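Local coordinates for ABC-type branched-chain amino acid transport systems periplasmic component-like protein (Thermomonospora curvata, PDB 4N03) that probably binds fatty acids outside the membrane and delivers them to an ABC transporter, as a substrate-binding protein of the leucine-binding family, at residues A[82-87]-A[108-113]; A[57-62]-A[296-301]; A[148-153]-A[393-398]; A[123-128]-A[319-324]. All blocks are in the same frame, centred on the assembly; numbering follows the deposited sequence.

Interaction 1 of 4, residues A[82-87]-A[108-113]; sequences HGYDPQ and GSPMVS. With PLM (palmitic acid), chain B.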
# COMPACT_ATOMS: atom_id res chain seq x y z
N HIS A 82 -14.49 -4.65 -4.62
CA HIS A 82 -14.85 -3.58 -5.53
C HIS A 82 -14.23 -3.72 -6.91
O HIS A 82 -14.53 -2.90 -7.78
CB HIS A 82 -14.55 -2.19 -4.94
CG HIS A 82 -13.15 -1.97 -4.53
ND1 HIS A 82 -12.06 -2.14 -5.37
CD2 HIS A 82 -12.65 -1.49 -3.35
CE1 HIS A 82 -10.97 -1.77 -4.72
NE2 HIS A 82 -11.30 -1.40 -3.50
N GLY A 83 -13.35 -4.70 -7.13
CA GLY A 83 -12.81 -4.98 -8.44
C GLY A 83 -11.90 -3.88 -8.99
O GLY A 83 -11.63 -3.79 -10.18
N TYR A 84 -11.36 -3.05 -8.11
CA TYR A 84 -10.62 -1.84 -8.48
C TYR A 84 -11.47 -0.90 -9.34
O TYR A 84 -11.01 -0.38 -10.34
CB TYR A 84 -9.24 -2.16 -9.11
CG TYR A 84 -8.23 -1.05 -8.96
CD1 TYR A 84 -7.70 -0.74 -7.74
CD2 TYR A 84 -7.76 -0.35 -10.05
CE1 TYR A 84 -6.80 0.29 -7.56
CE2 TYR A 84 -6.81 0.67 -9.90
CZ TYR A 84 -6.34 0.97 -8.65
OH TYR A 84 -5.42 1.99 -8.53
N ASP A 85 -12.68 -0.66 -8.85
CA ASP A 85 -13.61 0.29 -9.46
C ASP A 85 -14.22 1.22 -8.39
O ASP A 85 -14.76 0.77 -7.37
CB ASP A 85 -14.78 -0.43 -10.12
CG ASP A 85 -15.76 0.57 -10.70
OD1 ASP A 85 -15.39 1.22 -11.70
OD2 ASP A 85 -16.83 0.75 -10.14
N PRO A 86 -14.05 2.57 -8.56
CA PRO A 86 -14.53 3.50 -7.52
C PRO A 86 -16.04 3.55 -7.29
O PRO A 86 -16.48 3.60 -6.13
CB PRO A 86 -14.00 4.86 -7.97
CG PRO A 86 -13.13 4.64 -9.13
CD PRO A 86 -13.23 3.18 -9.58
N GLN A 87 -16.85 3.43 -8.33
CA GLN A 87 -18.29 3.40 -8.13
C GLN A 87 -18.72 2.19 -7.31
O GLN A 87 -19.56 2.27 -6.43
CB GLN A 87 -19.00 3.40 -9.45
CG GLN A 87 -20.51 3.61 -9.27
CD GLN A 87 -21.27 3.96 -10.56
OE1 GLN A 87 -22.49 3.71 -10.66
NE2 GLN A 87 -20.59 4.59 -11.52
N GLY A 108 -7.00 0.80 -2.65
CA GLY A 108 -7.05 1.63 -3.83
C GLY A 108 -7.27 3.12 -3.59
O GLY A 108 -8.18 3.50 -2.88
N SER A 109 -6.44 3.97 -4.23
CA SER A 109 -6.51 5.40 -4.00
C SER A 109 -7.82 6.01 -4.51
O SER A 109 -8.49 6.72 -3.74
CB SER A 109 -5.27 6.14 -4.52
OG SER A 109 -4.12 5.72 -3.83
N PRO A 110 -8.19 5.78 -5.76
CA PRO A 110 -9.45 6.41 -6.21
C PRO A 110 -10.67 5.91 -5.49
O PRO A 110 -11.68 6.62 -5.35
CB PRO A 110 -9.49 6.11 -7.69
CG PRO A 110 -8.07 5.84 -8.09
CD PRO A 110 -7.48 5.14 -6.89
N MSE A 111 -10.64 4.65 -5.02
CA MSE A 111 -11.75 4.08 -4.32
C MSE A 111 -11.98 4.77 -2.97
O MSE A 111 -13.09 5.15 -2.64
CB MSE A 111 -11.58 2.56 -4.11
CG MSE A 111 -11.64 1.77 -5.41
SE MSE A 111 -9.78 1.51 -6.11
CE MSE A 111 -10.11 2.12 -7.96
N VAL A 112 -10.91 4.95 -2.20
CA VAL A 112 -11.06 5.62 -0.92
C VAL A 112 -11.36 7.14 -1.16
O VAL A 112 -12.18 7.68 -0.43
CB VAL A 112 -9.83 5.46 -0.03
CG1 VAL A 112 -10.09 6.07 1.34
CG2 VAL A 112 -9.50 4.01 0.18
N SER A 113 -10.77 7.75 -2.17
CA SER A 113 -11.09 9.17 -2.49
C SER A 113 -12.56 9.35 -2.69
O SER A 113 -13.12 10.39 -2.27
CB SER A 113 -10.32 9.66 -3.73
OG SER A 113 -9.03 9.93 -3.33
C1 PLM B . -3.61 2.61 -5.62
O1 PLM B . -3.13 3.37 -4.74
O2 PLM B . -4.73 2.77 -6.16
C2 PLM B . -2.88 1.32 -5.92
C3 PLM B . -3.28 0.27 -4.80
C4 PLM B . -2.46 -0.99 -4.85
C5 PLM B . -2.88 -2.00 -3.83
C6 PLM B . -2.06 -3.30 -3.70
C7 PLM B . -0.97 -3.13 -2.65
C8 PLM B . 0.03 -4.26 -2.55
C9 PLM B . 0.91 -4.24 -1.32
CA PLM B . 2.24 -3.47 -1.48
CB PLM B . 2.88 -3.29 -0.04
CC PLM B . 3.22 -1.80 0.24
CD PLM B . 3.33 -1.45 1.71
CE PLM B . 3.63 0.00 2.06
CF PLM B . 3.09 0.35 3.45
CG PLM B . 4.03 0.01 4.60
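Carboxylate oxygen O2 of the bound palmitic acid is gripped from both segments: Tyr84 OH donates to PLM O2 at 2.6 Å, and the backbone Ser109 N reaches the same O2 at 2.8 Å along a nearly straight N-H line (170°). The other oxygen, PLM O1, takes a bond from Ser109 OG at 2.7 Å. Ser109 N lies in the first turn of helix 109-122, with Gly108 as N-cap, and the amino end of that helix would probably help to stabilise the acid's negative charge. Behind the phenol, selenomethionine Met111 lies between two rings. Its CE methyl sits over the face of Tyr84, 3.7 Å from the ring centroid, while SE makes an oblique Met-aromatic contact with the same ring. Bends at chi2 (94°) and chi3 (-130°) let one side chain serve both rings, because CG meanwhile lies over the His82 imidazole, 3.7 Å from its centroid. His82 ND1 accepts Tyr84 N in the imidazole plane. A leucine in place of Tyr84 would probably cost O2 one of its donors and uncover the Met111 methyl. This part of the carboxylate pocket joins the loop after strand 74-81 and the start of helix 86-96, where Pro86 packs on Pro110 and Met111 CE, to helix 109-122; His82 NE2 bonds Leu107 O at the end of strand 103-107, and Tyr46 meets Tyr84 edge-to-face.

Interaction 2 of 4, residues A[57-62]-A[296-301]; sequences QQLYYE and EAYSKK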
# COMPACT_ATOMS: atom_id res chain seq x y z
N GLN A 57 -5.04 -10.27 7.01
CA GLN A 57 -5.89 -9.66 8.04
C GLN A 57 -6.70 -10.77 8.74
O GLN A 57 -6.77 -10.75 9.97
CB GLN A 57 -6.85 -8.63 7.43
CG GLN A 57 -6.16 -7.36 6.94
CD GLN A 57 -6.79 -6.10 7.42
OE1 GLN A 57 -7.91 -6.06 7.91
NE2 GLN A 57 -6.07 -4.99 7.24
N GLN A 58 -7.30 -11.67 7.98
CA GLN A 58 -8.10 -12.74 8.60
C GLN A 58 -7.18 -13.62 9.52
O GLN A 58 -7.62 -14.06 10.60
CB GLN A 58 -8.94 -13.55 7.55
CG GLN A 58 -9.98 -12.82 6.64
CD GLN A 58 -11.34 -12.35 7.26
OE1 GLN A 58 -11.76 -12.79 8.32
NE2 GLN A 58 -12.03 -11.44 6.55
N LEU A 59 -5.95 -13.87 9.12
CA LEU A 59 -5.02 -14.60 9.95
C LEU A 59 -4.80 -13.91 11.28
O LEU A 59 -4.90 -14.54 12.36
CB LEU A 59 -3.68 -14.75 9.22
CG LEU A 59 -2.59 -15.46 10.03
CD1 LEU A 59 -2.88 -16.89 10.40
CD2 LEU A 59 -1.27 -15.36 9.29
N TYR A 60 -4.54 -12.61 11.24
CA TYR A 60 -4.34 -11.84 12.45
C TYR A 60 -5.61 -11.92 13.36
O TYR A 60 -5.52 -12.16 14.56
CB TYR A 60 -4.02 -10.36 12.10
CG TYR A 60 -3.35 -9.61 13.24
CD1 TYR A 60 -4.08 -9.15 14.34
CD2 TYR A 60 -1.99 -9.38 13.24
CE1 TYR A 60 -3.43 -8.50 15.40
CE2 TYR A 60 -1.34 -8.77 14.27
CZ TYR A 60 -2.07 -8.30 15.35
OH TYR A 60 -1.41 -7.71 16.38
N TYR A 61 -6.78 -11.67 12.78
CA TYR A 61 -8.00 -11.64 13.58
C TYR A 61 -8.28 -13.03 14.16
O TYR A 61 -8.75 -13.12 15.29
CB TYR A 61 -9.21 -11.14 12.79
CG TYR A 61 -9.02 -9.76 12.20
CD1 TYR A 61 -8.37 -8.76 12.90
CD2 TYR A 61 -9.44 -9.47 10.93
CE1 TYR A 61 -8.16 -7.51 12.36
CE2 TYR A 61 -9.24 -8.19 10.38
CZ TYR A 61 -8.58 -7.23 11.09
OH TYR A 61 -8.30 -5.98 10.59
N GLU A 62 -8.04 -14.10 13.41
CA GLU A 62 -8.17 -15.46 13.96
C GLU A 62 -7.24 -15.63 15.17
O GLU A 62 -7.65 -16.26 16.18
CB GLU A 62 -7.89 -16.49 12.88
CG GLU A 62 -7.74 -17.93 13.38
CD GLU A 62 -7.24 -18.88 12.28
OE1 GLU A 62 -8.09 -19.38 11.52
OE2 GLU A 62 -5.99 -19.10 12.19
N GLU A 296 5.85 -18.06 8.37
CA GLU A 296 5.51 -19.39 8.82
C GLU A 296 4.04 -19.55 9.13
O GLU A 296 3.37 -20.50 8.69
CB GLU A 296 6.37 -19.78 10.05
CG GLU A 296 7.82 -20.01 9.64
CD GLU A 296 8.85 -20.04 10.76
OE1 GLU A 296 8.49 -19.83 11.94
OE2 GLU A 296 10.05 -20.28 10.44
N ALA A 297 3.50 -18.54 9.83
CA ALA A 297 2.09 -18.61 10.17
C ALA A 297 1.16 -18.57 8.96
O ALA A 297 0.15 -19.29 8.83
CB ALA A 297 1.73 -17.55 11.17
N TYR A 298 1.45 -17.65 8.03
CA TYR A 298 0.64 -17.54 6.83
C TYR A 298 0.74 -18.77 5.96
O TYR A 298 -0.26 -19.24 5.43
CB TYR A 298 0.98 -16.27 6.07
CG TYR A 298 0.08 -15.98 4.90
CD1 TYR A 298 0.28 -16.53 3.66
CD2 TYR A 298 -0.98 -15.05 5.04
CE1 TYR A 298 -0.53 -16.24 2.60
CE2 TYR A 298 -1.80 -14.74 3.98
CZ TYR A 298 -1.60 -15.34 2.77
OH TYR A 298 -2.40 -15.02 1.72
N SER A 299 1.96 -19.24 5.73
CA SER A 299 2.18 -20.47 4.95
C SER A 299 1.42 -21.68 5.51
O SER A 299 0.88 -22.51 4.76
CB SER A 299 3.67 -20.81 4.91
OG SER A 299 4.40 -19.85 4.18
N LYS A 300 1.37 -21.76 6.84
CA LYS A 300 0.63 -22.85 7.50
C LYS A 300 -0.86 -22.76 7.22
O LYS A 300 -1.52 -23.75 6.88
CB LYS A 300 0.87 -22.84 9.01
CG LYS A 300 0.25 -24.03 9.75
CD LYS A 300 0.75 -24.10 11.19
CE LYS A 300 0.07 -25.23 11.97
NZ LYS A 300 0.12 -24.97 13.43
N LYS A 301 -1.42 -21.55 7.29
CA LYS A 301 -2.86 -21.38 7.12
C LYS A 301 -3.27 -21.46 5.66
O LYS A 301 -4.35 -21.98 5.34
CB LYS A 301 -3.31 -20.03 7.71
CG LYS A 301 -4.78 -19.72 7.54
CD LYS A 301 -5.71 -20.61 8.34
CE LYS A 301 -7.16 -20.28 8.08
NZ LYS A 301 -8.09 -21.27 8.71
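Glu62 and Lys301 form a salt bridge between two helices that cross nearly at right angles, OE1 lying 3.4 Å from NZ; as a hydrogen bond the same pair is weak. It holds for the modelled conformer of Lys301, one of two, and is therefore not certain. Glu62 runs extended beyond CG, and the two chains reach toward each other across the gap. Inward of this ion pair the contact becomes apolar and rests on Leu59. With CG anti to the backbone N (chi1 178°), its two methyls spread over helix 289-301: CD2 approaches Tyr298 N at 3.8 Å and Tyr298 CB at 4.0 Å, and it also meets Ala297 CB. The second methyl, CD1, lies 4.2 Å from Lys301 CB, the side chains passing alongside with opposed directions. Shortening Leu59 to an alanine is likely to open a gap over the Ala297-Tyr298 backbone and leave the Glu62-Lys301 pair, weak as a hydrogen bond, as the main link. Tyr298 OH bonds Gln55 NE2, one turn before Leu59. Helix 47-66, which packs on strands 33-40 and 74-81, is thus crossed by a helix from far along the chain, the segment axes 10.7 Å apart at 99°, in plain structural packing about 12 Å from the palmitic acid at the Tyr298 side chain. The chemistry is that of a small apolar patch flanked by a loose charge pair, in which shape fit probably counts for more than electrostatics.

Interaction 3 of 4, residues A[148-153]-A[393-398]; sequences YDVDMI and ELAKNY. With PLM (palmitic acid), chain B.
Helix segments 148-153 and 393-397 run roughly antiparallel, their axes 9.1 Å apart at 154°, and come closest at Val150 and Ala395, whose CA atoms are 5.8 Å apart. The small alanine suits this close approach, with Val150 CG1 resting on its CB. Tyr398, just past the short helix, reaches back over the neighbouring helix: its OH donates to Asp149 OD2 at 2.7 Å, meeting that oxygen from above the carboxylate plane, with ring and carboxylate 87° apart. A chi1 of 50° sets Asp149 CG between its backbone N and carbonyl carbon, where OD1 accepts Val150 N; Thr147 OG1 is its other partner. One face of the Tyr398 ring is covered by Ile153 CD1, which stands 3.5 Å from the ring centroid in a CH-pi contact. The other branch of Ile153, CG2, packs on Leu394 CG at 3.5 Å and beside Ala395. At the start of helix 148-161, Tyr148 OH, of the residue just before Asp149, bonds O1 of the palmitic acid at 2.5 Å. Through Val150 and Ile153 the C-terminal helix 393-397 and Tyr398 pack against helix 148-161; Arg368 separately bonds the carbonyls of Ala395 and Tyr398, and Tyr190 of helix 179-195 meets the Tyr398 ring.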
# COMPACT_ATOMS: atom_id res chain seq x y z
N TYR A 148 3.15 8.17 -2.23
CA TYR A 148 3.73 7.77 -3.50
C TYR A 148 4.79 8.70 -4.02
O TYR A 148 5.75 8.33 -4.66
CB TYR A 148 2.66 7.63 -4.56
CG TYR A 148 1.76 6.45 -4.40
CD1 TYR A 148 2.26 5.13 -4.23
CD2 TYR A 148 0.41 6.60 -4.39
CE1 TYR A 148 1.40 4.05 -4.11
CE2 TYR A 148 -0.44 5.51 -4.28
CZ TYR A 148 0.06 4.22 -4.15
OH TYR A 148 -0.73 3.10 -4.03
N ASP A 149 4.55 10.01 -3.85
CA ASP A 149 5.48 11.06 -4.23
C ASP A 149 6.82 10.91 -3.54
O ASP A 149 7.85 10.93 -4.17
CB ASP A 149 4.90 12.46 -4.10
CG ASP A 149 4.23 12.79 -2.79
OD1 ASP A 149 4.20 11.95 -1.86
OD2 ASP A 149 3.69 13.93 -2.73
N VAL A 150 6.78 10.75 -2.21
CA VAL A 150 7.99 10.54 -1.45
C VAL A 150 8.73 9.30 -1.91
O VAL A 150 9.95 9.33 -2.03
CB VAL A 150 7.64 10.43 0.05
CG1 VAL A 150 8.77 9.84 0.91
CG2 VAL A 150 7.20 11.80 0.56
N ASP A 151 8.03 8.20 -2.23
CA ASP A 151 8.71 7.02 -2.76
C ASP A 151 9.44 7.32 -4.07
O ASP A 151 10.55 6.86 -4.26
CB ASP A 151 7.76 5.85 -2.99
CG ASP A 151 7.37 5.13 -1.72
OD1 ASP A 151 8.06 5.23 -0.70
OD2 ASP A 151 6.34 4.42 -1.84
N MSE A 152 8.82 8.05 -5.01
CA MSE A 152 9.52 8.39 -6.24
C MSE A 152 10.65 9.37 -6.01
O MSE A 152 11.64 9.28 -6.70
CB MSE A 152 8.54 8.96 -7.28
CG MSE A 152 7.57 7.92 -7.84
SE MSE A 152 8.47 6.56 -8.88
CE MSE A 152 8.56 5.18 -7.64
N ILE A 153 10.52 10.29 -5.07
CA ILE A 153 11.65 11.19 -4.80
C ILE A 153 12.86 10.41 -4.30
O ILE A 153 13.97 10.54 -4.80
CB ILE A 153 11.22 12.28 -3.80
CG1 ILE A 153 10.18 13.21 -4.46
CG2 ILE A 153 12.42 13.09 -3.38
CD1 ILE A 153 9.43 14.05 -3.44
N GLU A 393 17.59 13.45 1.78
CA GLU A 393 17.40 14.88 2.08
C GLU A 393 16.37 15.51 1.17
O GLU A 393 15.56 16.33 1.59
CB GLU A 393 18.71 15.63 2.04
CG GLU A 393 19.66 15.27 3.16
CD GLU A 393 19.10 15.47 4.56
OE1 GLU A 393 18.67 16.60 4.90
OE2 GLU A 393 19.08 14.48 5.34
N LEU A 394 16.40 15.10 -0.08
CA LEU A 394 15.49 15.57 -1.05
C LEU A 394 14.04 15.32 -0.60
O LEU A 394 13.17 16.19 -0.68
CB LEU A 394 15.84 14.86 -2.35
CG LEU A 394 15.15 15.34 -3.60
CD1 LEU A 394 15.45 16.78 -3.93
CD2 LEU A 394 15.53 14.46 -4.80
N ALA A 395 13.76 14.07 -0.16
CA ALA A 395 12.44 13.76 0.33
C ALA A 395 12.11 14.42 1.67
O ALA A 395 10.97 14.75 1.93
CB ALA A 395 12.26 12.26 0.46
N LYS A 396 13.11 14.58 2.52
CA LYS A 396 12.91 15.17 3.82
C LYS A 396 12.42 16.62 3.70
O LYS A 396 11.62 17.03 4.49
CB LYS A 396 14.23 15.20 4.57
CG LYS A 396 14.16 15.70 6.02
CD LYS A 396 15.55 15.45 6.64
CE LYS A 396 15.67 15.72 8.10
NZ LYS A 396 17.11 15.66 8.46
N ASN A 397 12.92 17.38 2.72
CA ASN A 397 12.63 18.79 2.59
C ASN A 397 11.44 19.07 1.69
O ASN A 397 10.97 20.20 1.64
CB ASN A 397 13.88 19.58 2.15
CG ASN A 397 15.02 19.46 3.15
OD1 ASN A 397 14.80 19.24 4.33
ND2 ASN A 397 16.20 19.62 2.67
N TYR A 398 10.99 18.06 0.95
CA TYR A 398 9.86 18.17 0.05
C TYR A 398 8.61 18.48 0.84
O TYR A 398 8.37 17.99 1.93
CB TYR A 398 9.68 16.80 -0.61
CG TYR A 398 8.42 16.63 -1.44
CD1 TYR A 398 8.18 17.34 -2.62
CD2 TYR A 398 7.44 15.74 -1.05
CE1 TYR A 398 7.06 17.14 -3.36
CE2 TYR A 398 6.33 15.52 -1.78
CZ TYR A 398 6.12 16.21 -2.95
OH TYR A 398 5.01 16.04 -3.70
C1 PLM B . -3.61 2.61 -5.62
O1 PLM B . -3.13 3.37 -4.74
O2 PLM B . -4.73 2.77 -6.16
C2 PLM B . -2.88 1.32 -5.92
C3 PLM B . -3.28 0.27 -4.80
C4 PLM B . -2.46 -0.99 -4.85
C5 PLM B . -2.88 -2.00 -3.83
C6 PLM B . -2.06 -3.30 -3.70
C7 PLM B . -0.97 -3.13 -2.65
C8 PLM B . 0.03 -4.26 -2.55
C9 PLM B . 0.91 -4.24 -1.32
CA PLM B . 2.24 -3.47 -1.48
CB PLM B . 2.88 -3.29 -0.04
CC PLM B . 3.22 -1.80 0.24
CD PLM B . 3.33 -1.45 1.71
CE PLM B . 3.63 0.00 2.06
CF PLM B . 3.09 0.35 3.45
CG PLM B . 4.03 0.01 4.60

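Interaction 4 of 4, residues A[123-128]-A[319-324]; sequences KMFTIP and SIVVSA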
# COMPACT_ATOMS: atom_id res chain seq x y z
N LYS A 123 -17.14 9.36 10.70
CA LYS A 123 -16.03 9.15 11.63
C LYS A 123 -15.47 7.72 11.52
O LYS A 123 -15.11 7.09 12.52
CB LYS A 123 -16.45 9.48 13.07
CG LYS A 123 -16.92 10.92 13.23
CD LYS A 123 -17.30 11.23 14.67
CE LYS A 123 -17.31 12.71 14.99
NZ LYS A 123 -18.01 13.60 14.03
N MSE A 124 -15.34 7.24 10.30
CA MSE A 124 -14.97 5.84 10.04
C MSE A 124 -13.48 5.70 9.98
O MSE A 124 -12.86 6.12 9.01
CB MSE A 124 -15.58 5.43 8.69
CG MSE A 124 -15.34 3.94 8.34
SE MSE A 124 -16.37 2.73 9.45
CE MSE A 124 -17.97 2.76 8.28
N PHE A 125 -12.88 5.04 10.98
CA PHE A 125 -11.47 4.76 10.92
C PHE A 125 -11.18 3.85 9.78
O PHE A 125 -11.74 2.74 9.73
CB PHE A 125 -10.99 4.15 12.27
CG PHE A 125 -9.53 3.82 12.35
CD1 PHE A 125 -8.57 4.56 11.68
CD2 PHE A 125 -9.11 2.71 13.11
CE1 PHE A 125 -7.23 4.23 11.77
CE2 PHE A 125 -7.76 2.44 13.20
CZ PHE A 125 -6.82 3.16 12.52
N THR A 126 -10.36 4.26 8.83
CA THR A 126 -10.08 3.59 7.60
C THR A 126 -8.59 3.47 7.42
O THR A 126 -7.90 4.50 7.50
CB THR A 126 -10.74 4.36 6.44
OG1 THR A 126 -12.13 4.50 6.66
CG2 THR A 126 -10.53 3.67 5.15
N ILE A 127 -8.10 2.25 7.12
CA ILE A 127 -6.72 2.03 6.83
C ILE A 127 -6.59 1.59 5.39
O ILE A 127 -6.83 0.40 5.05
CB ILE A 127 -6.04 1.00 7.75
CG1 ILE A 127 -6.30 1.29 9.21
CG2 ILE A 127 -4.56 0.88 7.43
CD1 ILE A 127 -5.88 0.18 10.16
N PRO A 128 -6.29 2.52 4.48
CA PRO A 128 -6.17 2.12 3.07
C PRO A 128 -4.92 1.29 2.76
O PRO A 128 -3.92 1.37 3.44
CB PRO A 128 -6.05 3.47 2.34
CG PRO A 128 -6.49 4.50 3.30
CD PRO A 128 -6.11 3.97 4.63
N SER A 319 -2.84 -5.43 12.73
CA SER A 319 -2.13 -5.11 13.95
C SER A 319 -2.50 -3.69 14.42
O SER A 319 -2.74 -3.43 15.60
CB SER A 319 -0.64 -5.19 13.72
OG SER A 319 0.07 -4.84 14.89
N ILE A 320 -2.56 -2.73 13.49
CA ILE A 320 -2.91 -1.33 13.80
C ILE A 320 -4.31 -1.26 14.38
O ILE A 320 -4.53 -0.62 15.43
CB ILE A 320 -2.78 -0.43 12.55
CG1 ILE A 320 -1.32 -0.28 12.15
CG2 ILE A 320 -3.40 0.95 12.85
CD1 ILE A 320 -1.13 0.30 10.76
N VAL A 321 -5.31 -1.84 13.72
CA VAL A 321 -6.65 -1.72 14.20
C VAL A 321 -6.84 -2.42 15.56
O VAL A 321 -7.55 -1.95 16.44
CB VAL A 321 -7.71 -2.16 13.16
CG1 VAL A 321 -7.82 -3.68 13.03
CG2 VAL A 321 -9.06 -1.57 13.54
N VAL A 322 -6.20 -3.58 15.74
CA VAL A 322 -6.32 -4.32 17.00
C VAL A 322 -5.67 -3.53 18.15
O VAL A 322 -6.23 -3.48 19.24
CB VAL A 322 -5.79 -5.78 16.88
CG1 VAL A 322 -5.71 -6.41 18.23
CG2 VAL A 322 -6.68 -6.56 15.94
N SER A 323 -4.51 -2.93 17.92
CA SER A 323 -3.89 -2.11 18.95
C SER A 323 -4.86 -1.01 19.40
O SER A 323 -5.03 -0.74 20.59
CB SER A 323 -2.59 -1.47 18.43
OG SER A 323 -1.55 -2.44 18.34
N ALA A 324 -5.52 -0.35 18.43
CA ALA A 324 -6.46 0.71 18.73
C ALA A 324 -7.69 0.17 19.44
O ALA A 324 -8.15 0.74 20.41
CB ALA A 324 -6.87 1.47 17.47
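With the CB atoms of Phe125 and Ile127 both pointing at helix 309-330, chi1 near 180° in Phe125 places CG opposite the backbone N and carries the ring outward toward Ile320. In Ile127, chi1 of -50° sets CG1 opposite the carbonyl carbon, and chi2 (170°) extends the chain to its CD1 tip. On the helix, Ile320 has the same kind of rotamer, with CG2 opposite its backbone N, and that methyl becomes the shared target. Ile127 CD1 touches Ile320 CG2 at 3.7 Å, the two side chains crossing obliquely, while Phe125 CZ comes within 4.1 Å of the same methyl, which lies at the ring edge near its plane. Alternation along an extended chain explains the pairing: Phe125 and Ile127 point to the helix, and Thr126 between them does not. This is the helix-on-sheet packing of an alpha/beta domain in a periplasmic binding protein, strand 126-129 being the outermost of the parallel sheet in which it pairs with strand 103-107. Val321 adds to the hydrophobic surface, its CG2 lying 4.2 Å from Phe125 CE2 and its CB 4.2 Å from Ile127 CD1. Farther along the helix, Ala324 CB approaches Phe125 CE2 obliquely at 4.5 Å. No hydrogen bond links the two segments. Helix 336-343 also borders this contact, with His343 meeting the Phe125 ring and Ile340 touching its side chain.

Palmitic acid ties interactions 1 and 3 together: its carboxylate draws donors from Tyr84 and Ser109 in one and Tyr148 in the other, and the two contacts touch where Ser109 OG lies 3.7 Å from Tyr148 CE2. Interaction 4 stands back from the ligand, the Ile320 side chain about 8 Å from it, yet reaches interaction 1 through Val112 CG2 and Pro128 CB, 4.1 Å apart. Interaction 2 lies farther out, with the Tyr298 side chain about 12 Å from the acid; it meets interaction 4 where Tyr61 OH packs 3.4 Å from Val321 CG1. Interactions 2 and 3 are on opposite sides of the chain's centre, about 34 Å apart between centres.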